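Local coordinates for protein aromatic-amino-acid transaminase TyrB (Burkholderia cenocepacia K56-2Valvano, PDB 4WD2) that probably catalyses pyridoxal-phosphate-dependent transfer of an amino group between aromatic amino acids and 2-oxo acids, as a dimer of fold-type I subunits, at residues 43-46 and 50-53; 120-125 and 213-218; 256-261 and 299-304; 266-271 and 277-282. All coordinates share one frame; numbering follows the deposited sequence.

Contact 1 of 4, residues 43-46 and 50-53; sequences IYFD and RIPV
Asp46 meets Arg50 through both backbone and carboxylate. Its CG stands between the backbone N and the carbonyl carbon (chi1 58°), which swings the carboxylate toward the backbone N of Arg50. From Asp46 CB, 3.9 Å from Arg50 O, the side chain leads to CG, which lies closer to that same oxygen. Asp46 OD1 then accepts the backbone N of Arg50 at 2.9 Å, the N-H arriving from above the carboxylate plane, and also takes the N-H of Glu48. Asp46 OD2 accepts from a water at 2.6 Å. That water in turn accepts from Arg50 NH1, in the guanidinium plane; the two flat groups stand nearly perpendicular. Asp46 N returns a bond to Arg50 O, 2.8 Å long and fairly straight at 157°. The chain thus turns back on itself between strand 37-38 and helix 55-65 of the aminotransferase fold, near the second subunit, whose Tyr73 packs on Ile43 and Pro70 on Ile51. Ile51 CD1 reaches Ile43 CD1 at 3.6 Å, while its CG1 approaches Phe45 CE2 obliquely. Pro52 CG comes to the edge of the Tyr44 ring, 3.9 Å from CD2, and Tyr44 OH bonds to Arg325 NE.

Contact 2 of 4, residues 120-125 and 213-218; sequences DFLKRY and ELLPFV
Leu122, on the last turns of helix 110-125, packs on Leu215 and Phe217 of strand 215-220, a helix laid against the central, largely parallel sheet of the three-layer alpha/beta/alpha domain of fold-type I pyridoxal-phosphate enzymes. Within 120-125, Leu122 alone touches 213-218. Before it in sequence, Phe121 packs against helix 273-288, on Val279 and Leu283, and also meets Ile13 of the second subunit. Leu122 then points at the sheet: with CG anti to the carbonyl carbon (chi1 -72°), its two methyls fork over two strand residues two apart in sequence, which have Pro216 between them and face the helix alike. CD2 goes to Leu215, the leucines running alongside each other and pointing opposite ways. CD1 goes to Phe217, whose side chain it crosses at a slant, neither squarely over the ring face nor at its edge. Ile182 and Leu247, on the neighbouring strands, also pack against Leu122. Lys123 lies on the side of the helix away from the strand. Arg124 lays its CG over one face of the Tyr125 ring, 4.1 Å above the plane and nearer its margin than its centre, while the Tyr125 OH bonds to Asp14 of the second subunit. Across the contact itself everything is apolar: Leu122 CD2 stands 4.1 Å from Leu215 CD1, and Leu122 CD1 lies 3.9 Å from Phe217 CD1 and 4.2 Å from Phe217 CE1.

Contact 3 of 4, residues 256-261 and 299-304; sequences FSLYGE and AKVVAA
Val302 sets one methyl squarely on the Phe256 ring, a CH-pi contact in which CG2 lies 4.1 Å from the ring centroid and only 12° off the normal. Its other methyl, CG1, reaches the far end of the ring and stands 4.0 Å from Phe256 CZ, while Val302 CA approaches CE2 at the same distance. CG1 is anti to the backbone N of Val302 (chi1 167°), a setting that lets the valine lean on the ring with both branches. Other residues hold the ring as well: Trp315 stacks with Phe256, and Phe252 meets it edge-to-face.

The loop carrying Phe256 follows Lys254, the lysine that holds pyridoxal phosphate as an internal aldimine in this structure, and it leads on to strand 264-269. Here helix 297-307 packs against the segment just after the cofactor lysine in the fold-type I architecture.

Aliphatic packing makes up the rest. Leu258 CD1 comes to Val302 CG2 at 4.0 Å, the two side chains lying antiparallel, side by side, and to Val301 CG1 at 4.2 Å. Val301 also touches Val57, Glu61 and Leu64 of helix 55-65.

Polar bonds run outward from the loop. Ser257 OG bonds to Pro52 O and Tyr259 OH to Tyr44 N, while Glu261 OE1 accepts the N-H of Tyr297 of the second subunit.

Contact 4 of 4, residues 266-271 and 277-282; sequences LSVVCE and ERVLGQ
The Arg278 guanidinium is met at its edge, in its own plane, by a water that accepts from NH2 at 3.0 Å and donates to Glu271 OE2, also at 3.0 Å. This water spans opposite charges whose nearest atoms, Glu271 OE2 and Arg278 NH2, are 4.7 Å apart. Arg278 has further partners in the second subunit, its NE bonding to Ile13 O and its NH2 to Phe10 O.

Deeper in, the contact is apolar and centres on Val279. CG1, anti to the backbone N of Val279 (chi1 164°), points to Val268, reaching CB at 4.0 Å and CG1 at 4.1 Å; the two valine side chains cross at about a right angle. Val279 CG2 takes the other neighbour, meeting Cys270 SG at 3.8 Å, with CB of Val279 also close to the sulfur. One valine of the helix thus packs on two residues, two apart in sequence, as the chain leaves the strand.

Phe10 of the second subunit packs on both Val268 and Cys270. Strand 264-269, antiparallel to strands 103-108 and 246-251 on its two sides, is followed by helix 273-288, which folds back over it, while helix 110-125 lies against Leu266 and Gln282.

Along the chain, contact 1 closes before contact 2 opens, and contact 4 is nested inside the loop that contact 3 closes. Contacts 2 and 4, centres 11 Å apart, share the central mixed sheet and touch directly through helices 110-125 and 273-288, where Arg124 bonds to Gln282. Contacts 1 and 3, centres 15 Å apart, touch through hydrogen bonds between their loops. The two pairs do not touch each other: contacts 1 and 4 lie about 34 Å apart between centres, contacts 3 and 4 about 23 Å. All four reach the second subunit, so these packed regions of the fold also contribute to the dimer interface.

Contact 1 of 4, residues 43-46 and 50-53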
loop_
_atom_site.group_PDB
_atom_site.type_symbol
_atom_site.label_atom_id
_atom_site.label_comp_id
_atom_site.label_asym_id
_atom_site.label_seq_id
_atom_site.Cartn_x
_atom_site.Cartn_y
_atom_site.Cartn_z
ATOM N N ILE A 43 0.475 3.893 20.854
ATOM C CA ILE A 43 -0.600 2.989 20.459
ATOM C C ILE A 43 -1.421 2.652 21.704
ATOM O O ILE A 43 -0.977 2.914 22.814
ATOM C CB ILE A 43 -0.065 1.688 19.819
ATOM C CG1 ILE A 43 0.766 0.890 20.815
ATOM C CG2 ILE A 43 0.762 1.979 18.568
ATOM C CD1 ILE A 43 1.312 -0.399 20.226
ATOM N N TYR A 44 -2.608 2.076 21.529
ATOM C CA TYR A 44 -3.435 1.732 22.685
ATOM C C TYR A 44 -3.000 0.421 23.345
ATOM O O TYR A 44 -2.832 -0.598 22.678
ATOM C CB TYR A 44 -4.919 1.642 22.306
ATOM C CG TYR A 44 -5.803 1.310 23.498
ATOM C CD1 TYR A 44 -6.276 2.308 24.340
ATOM C CD2 TYR A 44 -6.147 -0.006 23.790
ATOM C CE1 TYR A 44 -7.075 2.004 25.436
ATOM C CE2 TYR A 44 -6.939 -0.319 24.887
ATOM C CZ TYR A 44 -7.396 0.686 25.700
ATOM O OH TYR A 44 -8.181 0.367 26.780
ATOM N N PHE A 45 -2.814 0.470 24.661
ATOM C CA PHE A 45 -2.625 -0.724 25.482
ATOM C C PHE A 45 -3.825 -0.849 26.419
ATOM O O PHE A 45 -4.437 0.152 26.767
ATOM C CB PHE A 45 -1.318 -0.649 26.275
ATOM C CG PHE A 45 -0.104 -0.467 25.416
ATOM C CD1 PHE A 45 0.288 0.794 25.003
ATOM C CD2 PHE A 45 0.638 -1.561 25.006
ATOM C CE1 PHE A 45 1.407 0.964 24.200
ATOM C CE2 PHE A 45 1.759 -1.406 24.203
ATOM C CZ PHE A 45 2.145 -0.144 23.797
ATOM N N ASP A 46 -4.173 -2.066 26.820
ATOM C CA ASP A 46 -5.332 -2.243 27.686
ATOM C C ASP A 46 -4.951 -2.151 29.162
ATOM O O ASP A 46 -3.856 -1.704 29.503
ATOM C CB ASP A 46 -6.043 -3.579 27.394
ATOM C CG ASP A 46 -5.134 -4.803 27.550
ATOM O OD1 ASP A 46 -4.096 -4.735 28.244
ATOM O OD2 ASP A 46 -5.483 -5.858 26.977
ATOM N N ARG A 50 -1.261 -4.663 27.538
ATOM C CA ARG A 50 -1.096 -5.411 26.290
ATOM C C ARG A 50 -1.819 -4.738 25.129
ATOM O O ARG A 50 -2.802 -4.030 25.329
ATOM C CB ARG A 50 -1.618 -6.838 26.430
ATOM C CG ARG A 50 -1.150 -7.586 27.654
ATOM C CD ARG A 50 -1.648 -9.020 27.598
ATOM N NE ARG A 50 -1.183 -9.810 28.730
ATOM C CZ ARG A 50 -1.951 -10.166 29.757
ATOM N NH1 ARG A 50 -3.231 -9.805 29.792
ATOM N NH2 ARG A 50 -1.442 -10.885 30.747
ATOM N N ILE A 51 -1.327 -4.964 23.915
ATOM C CA ILE A 51 -2.063 -4.589 22.715
ATOM C C ILE A 51 -3.205 -5.577 22.530
ATOM O O ILE A 51 -2.966 -6.772 22.330
ATOM C CB ILE A 51 -1.175 -4.599 21.467
ATOM C CG1 ILE A 51 0.085 -3.759 21.696
ATOM C CG2 ILE A 51 -1.963 -4.122 20.247
ATOM C CD1 ILE A 51 1.162 -3.973 20.643
ATOM N N PRO A 52 -4.455 -5.088 22.595
ATOM C CA PRO A 52 -5.573 -6.039 22.563
ATOM C C PRO A 52 -5.907 -6.558 21.169
ATOM O O PRO A 52 -5.593 -5.934 20.156
ATOM C CB PRO A 52 -6.745 -5.224 23.124
ATOM C CG PRO A 52 -6.413 -3.806 22.773
ATOM C CD PRO A 52 -4.908 -3.703 22.834
ATOM N N VAL A 53 -6.527 -7.730 21.144
ATOM C CA VAL A 53 -7.258 -8.207 19.980
ATOM C C VAL A 53 -8.734 -8.051 20.314
ATOM O O VAL A 53 -9.240 -8.753 21.192
ATOM C CB VAL A 53 -6.941 -9.678 19.651
ATOM C CG1 VAL A 53 -7.910 -10.203 18.605
ATOM C CG2 VAL A 53 -5.510 -9.821 19.174
HETATM O O HOH W 1 -5.122 -8.123 28.151
#

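Contact 2 of 4, residues 120-125 and 213-218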
loop_
_atom_site.group_PDB
_atom_site.type_symbol
_atom_site.label_atom_id
_atom_site.label_comp_id
_atom_site.label_asym_id
_atom_site.label_seq_id
_atom_site.Cartn_x
_atom_site.Cartn_y
_atom_site.Cartn_z
ATOM N N ASP A 120 -1.513 13.005 -3.529
ATOM C CA ASP A 120 -1.147 12.804 -4.931
ATOM C C ASP A 120 -2.231 13.348 -5.882
ATOM O O ASP A 120 -1.924 13.945 -6.915
ATOM C CB ASP A 120 -0.884 11.314 -5.213
ATOM C CG ASP A 120 0.488 10.842 -4.707
ATOM O OD1 ASP A 120 1.311 11.686 -4.295
ATOM O OD2 ASP A 120 0.749 9.621 -4.743
ATOM N N PHE A 121 -3.494 13.118 -5.536
ATOM C CA PHE A 121 -4.627 13.692 -6.266
ATOM C C PHE A 121 -4.590 15.224 -6.218
ATOM O O PHE A 121 -4.739 15.886 -7.242
ATOM C CB PHE A 121 -5.957 13.161 -5.688
ATOM C CG PHE A 121 -7.182 13.968 -6.082
ATOM C CD1 PHE A 121 -7.727 13.861 -7.354
ATOM C CD2 PHE A 121 -7.799 14.806 -5.168
ATOM C CE1 PHE A 121 -8.852 14.595 -7.713
ATOM C CE2 PHE A 121 -8.925 15.541 -5.520
ATOM C CZ PHE A 121 -9.452 15.432 -6.792
ATOM N N LEU A 122 -4.385 15.782 -5.029
ATOM C CA LEU A 122 -4.350 17.230 -4.861
ATOM C C LEU A 122 -3.189 17.894 -5.604
ATOM O O LEU A 122 -3.355 18.968 -6.174
ATOM C CB LEU A 122 -4.282 17.592 -3.379
ATOM C CG LEU A 122 -5.542 17.383 -2.534
ATOM C CD1 LEU A 122 -5.247 17.669 -1.075
ATOM C CD2 LEU A 122 -6.693 18.258 -3.031
ATOM N N LYS A 123 -2.020 17.266 -5.596
ATOM C CA LYS A 123 -0.850 17.818 -6.292
ATOM C C LYS A 123 -1.100 17.910 -7.786
ATOM O O LYS A 123 -0.662 18.850 -8.453
ATOM C CB LYS A 123 0.396 16.971 -6.020
ATOM C CG LYS A 123 1.659 17.469 -6.712
ATOM C CD LYS A 123 2.001 18.891 -6.264
ATOM C CE LYS A 123 3.188 19.448 -7.040
ATOM N NZ LYS A 123 3.599 20.781 -6.511
ATOM N N ARG A 124 -1.829 16.929 -8.303
ATOM C CA ARG A 124 -2.076 16.833 -9.729
ATOM C C ARG A 124 -3.067 17.894 -10.184
ATOM O O ARG A 124 -2.932 18.442 -11.282
ATOM C CB ARG A 124 -2.579 15.430 -10.083
ATOM C CG ARG A 124 -2.801 15.226 -11.554
ATOM C CD ARG A 124 -2.585 13.783 -11.968
ATOM N NE ARG A 124 -2.933 13.618 -13.372
ATOM C CZ ARG A 124 -4.128 13.226 -13.790
ATOM N NH1 ARG A 124 -5.068 12.930 -12.904
ATOM N NH2 ARG A 124 -4.378 13.108 -15.084
ATOM N N TYR A 125 -4.038 18.209 -9.328
ATOM C CA TYR A 125 -5.098 19.139 -9.706
ATOM C C TYR A 125 -5.003 20.499 -9.032
ATOM O O TYR A 125 -5.644 21.448 -9.468
ATOM C CB TYR A 125 -6.461 18.501 -9.439
ATOM C CG TYR A 125 -6.748 17.416 -10.449
ATOM C CD1 TYR A 125 -7.051 17.739 -11.768
ATOM C CD2 TYR A 125 -6.671 16.072 -10.103
ATOM C CE1 TYR A 125 -7.294 16.762 -12.707
ATOM C CE2 TYR A 125 -6.914 15.080 -11.042
ATOM C CZ TYR A 125 -7.226 15.433 -12.342
ATOM O OH TYR A 125 -7.464 14.453 -13.283
ATOM N N GLU A 213 -12.556 29.869 0.693
ATOM C CA GLU A 213 -12.458 28.844 -0.346
ATOM C C GLU A 213 -11.212 27.997 -0.176
ATOM O O GLU A 213 -10.496 27.720 -1.143
ATOM C CB GLU A 213 -12.468 29.479 -1.744
ATOM C CG GLU A 213 -13.757 30.208 -2.062
ATOM C CD GLU A 213 -13.678 30.980 -3.357
ATOM O OE1 GLU A 213 -13.912 32.203 -3.322
ATOM O OE2 GLU A 213 -13.380 30.368 -4.405
ATOM N N LEU A 214 -10.957 27.599 1.065
ATOM C CA LEU A 214 -9.819 26.748 1.376
ATOM C C LEU A 214 -10.160 25.275 1.163
ATOM O O LEU A 214 -11.331 24.917 0.979
ATOM C CB LEU A 214 -9.366 26.973 2.818
ATOM C CG LEU A 214 -9.069 28.419 3.184
ATOM C CD1 LEU A 214 -8.360 28.479 4.529
ATOM C CD2 LEU A 214 -8.237 29.093 2.088
ATOM N N LEU A 215 -9.124 24.439 1.185
ATOM C CA LEU A 215 -9.266 22.997 1.037
ATOM C C LEU A 215 -8.899 22.254 2.310
ATOM O O LEU A 215 -7.738 21.888 2.502
ATOM C CB LEU A 215 -8.390 22.488 -0.107
ATOM C CG LEU A 215 -9.032 22.474 -1.482
ATOM C CD1 LEU A 215 -7.977 22.151 -2.529
ATOM C CD2 LEU A 215 -10.157 21.449 -1.500
ATOM N N PRO A 216 -9.891 22.005 3.173
ATOM C CA PRO A 216 -9.646 21.271 4.415
ATOM C C PRO A 216 -9.389 19.790 4.171
ATOM O O PRO A 216 -10.150 19.105 3.469
ATOM C CB PRO A 216 -10.940 21.481 5.211
ATOM C CG PRO A 216 -11.985 21.698 4.176
ATOM C CD PRO A 216 -11.293 22.447 3.059
ATOM N N PHE A 217 -8.290 19.315 4.741
ATOM C CA PHE A 217 -7.942 17.904 4.745
ATOM C C PHE A 217 -8.008 17.441 6.198
ATOM O O PHE A 217 -7.091 17.688 6.984
ATOM C CB PHE A 217 -6.547 17.680 4.141
ATOM C CG PHE A 217 -6.332 16.299 3.568
ATOM C CD1 PHE A 217 -5.455 16.111 2.519
ATOM C CD2 PHE A 217 -7.002 15.198 4.076
ATOM C CE1 PHE A 217 -5.249 14.860 1.988
ATOM C CE2 PHE A 217 -6.800 13.942 3.546
ATOM C CZ PHE A 217 -5.921 13.773 2.500
ATOM N N VAL A 218 -9.114 16.805 6.563
ATOM C CA VAL A 218 -9.303 16.368 7.938
ATOM C C VAL A 218 -8.709 14.985 8.143
ATOM O O VAL A 218 -8.976 14.064 7.366
ATOM C CB VAL A 218 -10.782 16.351 8.334
ATOM C CG1 VAL A 218 -10.926 15.946 9.796
ATOM C CG2 VAL A 218 -11.409 17.720 8.096
#

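Contact 3 of 4, residues 256-261 and 299-304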
loop_
_atom_site.group_PDB
_atom_site.type_symbol
_atom_site.label_atom_id
_atom_site.label_comp_id
_atom_site.label_asym_id
_atom_site.label_seq_id
_atom_site.Cartn_x
_atom_site.Cartn_y
_atom_site.Cartn_z
ATOM N N PHE A 256 -9.597 -0.247 15.721
ATOM C CA PHE A 256 -9.809 -1.674 15.510
ATOM C C PHE A 256 -8.646 -2.471 16.085
ATOM O O PHE A 256 -8.684 -3.705 16.117
ATOM C CB PHE A 256 -9.980 -1.999 14.022
ATOM C CG PHE A 256 -11.409 -2.001 13.558
ATOM C CD1 PHE A 256 -12.060 -0.808 13.268
ATOM C CD2 PHE A 256 -12.101 -3.193 13.401
ATOM C CE1 PHE A 256 -13.380 -0.808 12.824
ATOM C CE2 PHE A 256 -13.415 -3.195 12.962
ATOM C CZ PHE A 256 -14.052 -1.998 12.678
ATOM N N SER A 257 -7.618 -1.757 16.541
ATOM C CA SER A 257 -6.383 -2.381 17.013
ATOM C C SER A 257 -5.769 -3.221 15.887
ATOM O O SER A 257 -5.216 -4.291 16.119
ATOM C CB SER A 257 -6.651 -3.235 18.259
ATOM O OG SER A 257 -5.457 -3.497 18.971
ATOM N N LEU A 258 -5.890 -2.725 14.663
ATOM C CA LEU A 258 -5.414 -3.438 13.480
ATOM C C LEU A 258 -4.268 -2.695 12.798
ATOM O O LEU A 258 -4.195 -2.664 11.576
ATOM C CB LEU A 258 -6.567 -3.650 12.488
ATOM C CG LEU A 258 -7.551 -4.768 12.850
ATOM C CD1 LEU A 258 -8.737 -4.802 11.882
ATOM C CD2 LEU A 258 -6.832 -6.120 12.875
ATOM N N TYR A 259 -3.377 -2.109 13.597
ATOM C CA TYR A 259 -2.237 -1.343 13.097
ATOM C C TYR A 259 -1.545 -2.036 11.930
ATOM O O TYR A 259 -1.347 -1.441 10.877
ATOM C CB TYR A 259 -1.213 -1.103 14.211
ATOM C CG TYR A 259 -1.814 -0.619 15.505
ATOM C CD1 TYR A 259 -1.926 0.742 15.777
ATOM C CD2 TYR A 259 -2.271 -1.522 16.458
ATOM C CE1 TYR A 259 -2.488 1.187 16.963
ATOM C CE2 TYR A 259 -2.836 -1.087 17.642
ATOM C CZ TYR A 259 -2.937 0.266 17.890
ATOM O OH TYR A 259 -3.496 0.694 19.069
ATOM N N GLY A 260 -1.212 -3.308 12.120
ATOM C CA GLY A 260 -0.385 -4.034 11.171
ATOM C C GLY A 260 -1.100 -4.621 9.966
ATOM O O GLY A 260 -0.468 -5.260 9.120
ATOM N N GLU A 261 -2.409 -4.424 9.874
ATOM C CA GLU A 261 -3.136 -4.899 8.703
ATOM C C GLU A 261 -3.515 -3.747 7.773
ATOM O O GLU A 261 -4.195 -3.951 6.770
ATOM C CB GLU A 261 -4.381 -5.698 9.114
ATOM C CG GLU A 261 -4.112 -6.984 9.918
ATOM C CD GLU A 261 -3.245 -8.032 9.196
ATOM O OE1 GLU A 261 -2.913 -7.872 7.999
ATOM O OE2 GLU A 261 -2.898 -9.039 9.846
ATOM N N ALA A 299 -9.657 -5.580 5.227
ATOM C CA ALA A 299 -10.907 -4.949 4.808
ATOM C C ALA A 299 -12.120 -5.875 5.000
ATOM O O ALA A 299 -13.208 -5.418 5.352
ATOM C CB ALA A 299 -10.810 -4.499 3.358
ATOM N N LYS A 300 -11.934 -7.171 4.762
ATOM C CA LYS A 300 -12.981 -8.155 5.027
ATOM C C LYS A 300 -13.338 -8.180 6.504
ATOM O O LYS A 300 -14.511 -8.261 6.855
ATOM C CB LYS A 300 -12.552 -9.555 4.577
ATOM C CG LYS A 300 -12.598 -9.793 3.074
ATOM C CD LYS A 300 -14.022 -9.798 2.522
ATOM C CE LYS A 300 -14.077 -10.492 1.165
ATOM N NZ LYS A 300 -15.374 -10.281 0.449
ATOM N N VAL A 301 -12.324 -8.117 7.366
ATOM C CA VAL A 301 -12.540 -8.116 8.812
ATOM C C VAL A 301 -13.325 -6.882 9.231
ATOM O O VAL A 301 -14.333 -6.984 9.936
ATOM C CB VAL A 301 -11.206 -8.156 9.605
ATOM C CG1 VAL A 301 -11.458 -7.912 11.088
ATOM C CG2 VAL A 301 -10.494 -9.485 9.401
ATOM N N VAL A 302 -12.861 -5.716 8.796
ATOM C CA VAL A 302 -13.523 -4.465 9.131
ATOM C C VAL A 302 -14.953 -4.428 8.586
ATOM O O VAL A 302 -15.883 -4.062 9.306
ATOM C CB VAL A 302 -12.728 -3.251 8.602
ATOM C CG1 VAL A 302 -13.570 -1.982 8.672
ATOM C CG2 VAL A 302 -11.424 -3.089 9.386
ATOM N N ALA A 303 -15.131 -4.815 7.326
ATOM C CA ALA A 303 -16.464 -4.830 6.724
ATOM C C ALA A 303 -17.402 -5.801 7.452
ATOM O O ALA A 303 -18.590 -5.518 7.621
ATOM C CB ALA A 303 -16.378 -5.183 5.248
ATOM N N ALA A 304 -16.867 -6.937 7.884
ATOM C CA ALA A 304 -17.661 -7.916 8.612
ATOM C C ALA A 304 -18.083 -7.378 9.977
ATOM O O ALA A 304 -19.203 -7.608 10.419
ATOM C CB ALA A 304 -16.890 -9.226 8.767
#

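Contact 4 of 4, residues 266-271 and 277-282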
loop_
_atom_site.group_PDB
_atom_site.type_symbol
_atom_site.label_atom_id
_atom_site.label_comp_id
_atom_site.label_asym_id
_atom_site.label_seq_id
_atom_site.Cartn_x
_atom_site.Cartn_y
_atom_site.Cartn_z
ATOM N N LEU A 266 -10.349 6.948 2.613
ATOM C CA LEU A 266 -10.260 8.321 2.146
ATOM C C LEU A 266 -11.613 8.720 1.580
ATOM O O LEU A 266 -12.156 8.036 0.715
ATOM C CB LEU A 266 -9.166 8.489 1.087
ATOM C CG LEU A 266 -9.076 9.884 0.455
ATOM C CD1 LEU A 266 -8.770 10.955 1.497
ATOM C CD2 LEU A 266 -8.036 9.912 -0.674
ATOM N N SER A 267 -12.158 9.826 2.077
ATOM C CA SER A 267 -13.404 10.356 1.548
ATOM C C SER A 267 -13.217 11.791 1.099
ATOM O O SER A 267 -12.572 12.591 1.784
ATOM C CB SER A 267 -14.522 10.281 2.589
ATOM O OG SER A 267 -14.852 8.941 2.891
ATOM N N VAL A 268 -13.791 12.115 -0.054
ATOM C CA VAL A 268 -13.795 13.489 -0.534
ATOM C C VAL A 268 -15.239 13.943 -0.753
ATOM O O VAL A 268 -16.009 13.275 -1.448
ATOM C CB VAL A 268 -12.973 13.635 -1.830
ATOM C CG1 VAL A 268 -12.906 15.094 -2.262
ATOM C CG2 VAL A 268 -11.571 13.080 -1.627
ATOM N N VAL A 269 -15.602 15.066 -0.132
ATOM C CA VAL A 269 -16.944 15.626 -0.242
ATOM C C VAL A 269 -16.976 16.665 -1.349
ATOM O O VAL A 269 -16.240 17.649 -1.296
ATOM C CB VAL A 269 -17.390 16.278 1.073
ATOM C CG1 VAL A 269 -18.825 16.783 0.964
ATOM C CG2 VAL A 269 -17.238 15.306 2.232
ATOM N N CYS A 270 -17.833 16.454 -2.345
ATOM C CA CYS A 270 -17.816 17.275 -3.559
ATOM C C CYS A 270 -19.119 18.046 -3.763
ATOM O O CYS A 270 -20.102 17.806 -3.063
ATOM C CB CYS A 270 -17.537 16.396 -4.782
ATOM S SG CYS A 270 -16.065 15.363 -4.614
ATOM N N GLU A 271 -19.126 18.965 -4.729
ATOM C CA GLU A 271 -20.258 19.871 -4.909
ATOM C C GLU A 271 -21.525 19.164 -5.409
ATOM O O GLU A 271 -22.636 19.611 -5.119
ATOM C CB GLU A 271 -19.882 21.022 -5.855
ATOM C CG GLU A 271 -19.291 20.601 -7.195
ATOM C CD GLU A 271 -17.765 20.557 -7.199
ATOM O OE1 GLU A 271 -17.163 20.104 -6.199
ATOM O OE2 GLU A 271 -17.171 20.978 -8.215
ATOM N N GLU A 277 -18.111 11.488 -8.615
ATOM C CA GLU A 277 -17.753 10.351 -9.449
ATOM C C GLU A 277 -16.478 10.628 -10.267
ATOM O O GLU A 277 -15.661 9.737 -10.476
ATOM C CB GLU A 277 -18.944 9.975 -10.339
ATOM C CG GLU A 277 -19.932 9.030 -9.621
ATOM C CD GLU A 277 -21.408 9.305 -9.908
ATOM O OE1 GLU A 277 -22.152 9.548 -8.934
ATOM O OE2 GLU A 277 -21.836 9.240 -11.085
ATOM N N ARG A 278 -16.300 11.869 -10.711
ATOM C CA ARG A 278 -15.080 12.223 -11.434
ATOM C C ARG A 278 -13.901 12.171 -10.470
ATOM O O ARG A 278 -12.827 11.668 -10.812
ATOM C CB ARG A 278 -15.176 13.610 -12.077
ATOM C CG ARG A 278 -16.279 13.745 -13.115
ATOM C CD ARG A 278 -16.146 15.033 -13.921
ATOM N NE ARG A 278 -15.908 16.206 -13.080
ATOM C CZ ARG A 278 -16.862 16.984 -12.577
ATOM N NH1 ARG A 278 -18.142 16.723 -12.818
ATOM N NH2 ARG A 278 -16.539 18.022 -11.822
ATOM N N VAL A 279 -14.108 12.685 -9.262
ATOM C CA VAL A 279 -13.064 12.659 -8.247
ATOM C C VAL A 279 -12.704 11.215 -7.885
ATOM O O VAL A 279 -11.525 10.880 -7.803
ATOM C CB VAL A 279 -13.476 13.444 -6.989
ATOM C CG1 VAL A 279 -12.584 13.096 -5.809
ATOM C CG2 VAL A 279 -13.430 14.937 -7.270
ATOM N N LEU A 280 -13.706 10.356 -7.701
ATOM C CA LEU A 280 -13.433 8.964 -7.330
ATOM C C LEU A 280 -12.554 8.285 -8.378
ATOM O O LEU A 280 -11.643 7.528 -8.041
ATOM C CB LEU A 280 -14.733 8.170 -7.140
ATOM C CG LEU A 280 -14.552 6.736 -6.613
ATOM C CD1 LEU A 280 -13.943 6.733 -5.219
ATOM C CD2 LEU A 280 -15.862 5.956 -6.617
ATOM N N GLY A 281 -12.823 8.570 -9.648
ATOM C CA GLY A 281 -12.035 8.017 -10.734
ATOM C C GLY A 281 -10.584 8.463 -10.691
ATOM O O GLY A 281 -9.679 7.688 -11.013
ATOM N N GLN A 282 -10.350 9.717 -10.310
ATOM C CA GLN A 282 -8.986 10.226 -10.268
ATOM C C GLN A 282 -8.273 9.775 -8.998
ATOM O O GLN A 282 -7.048 9.675 -8.974
ATOM C CB GLN A 282 -8.962 11.754 -10.390
ATOM C CG GLN A 282 -9.488 12.269 -11.735
ATOM C CD GLN A 282 -8.724 11.711 -12.932
ATOM O OE1 GLN A 282 -7.561 11.303 -12.819
ATOM N NE2 GLN A 282 -9.377 11.695 -14.090
HETATM O O HOH W 2 -18.331 20.287 -10.843
#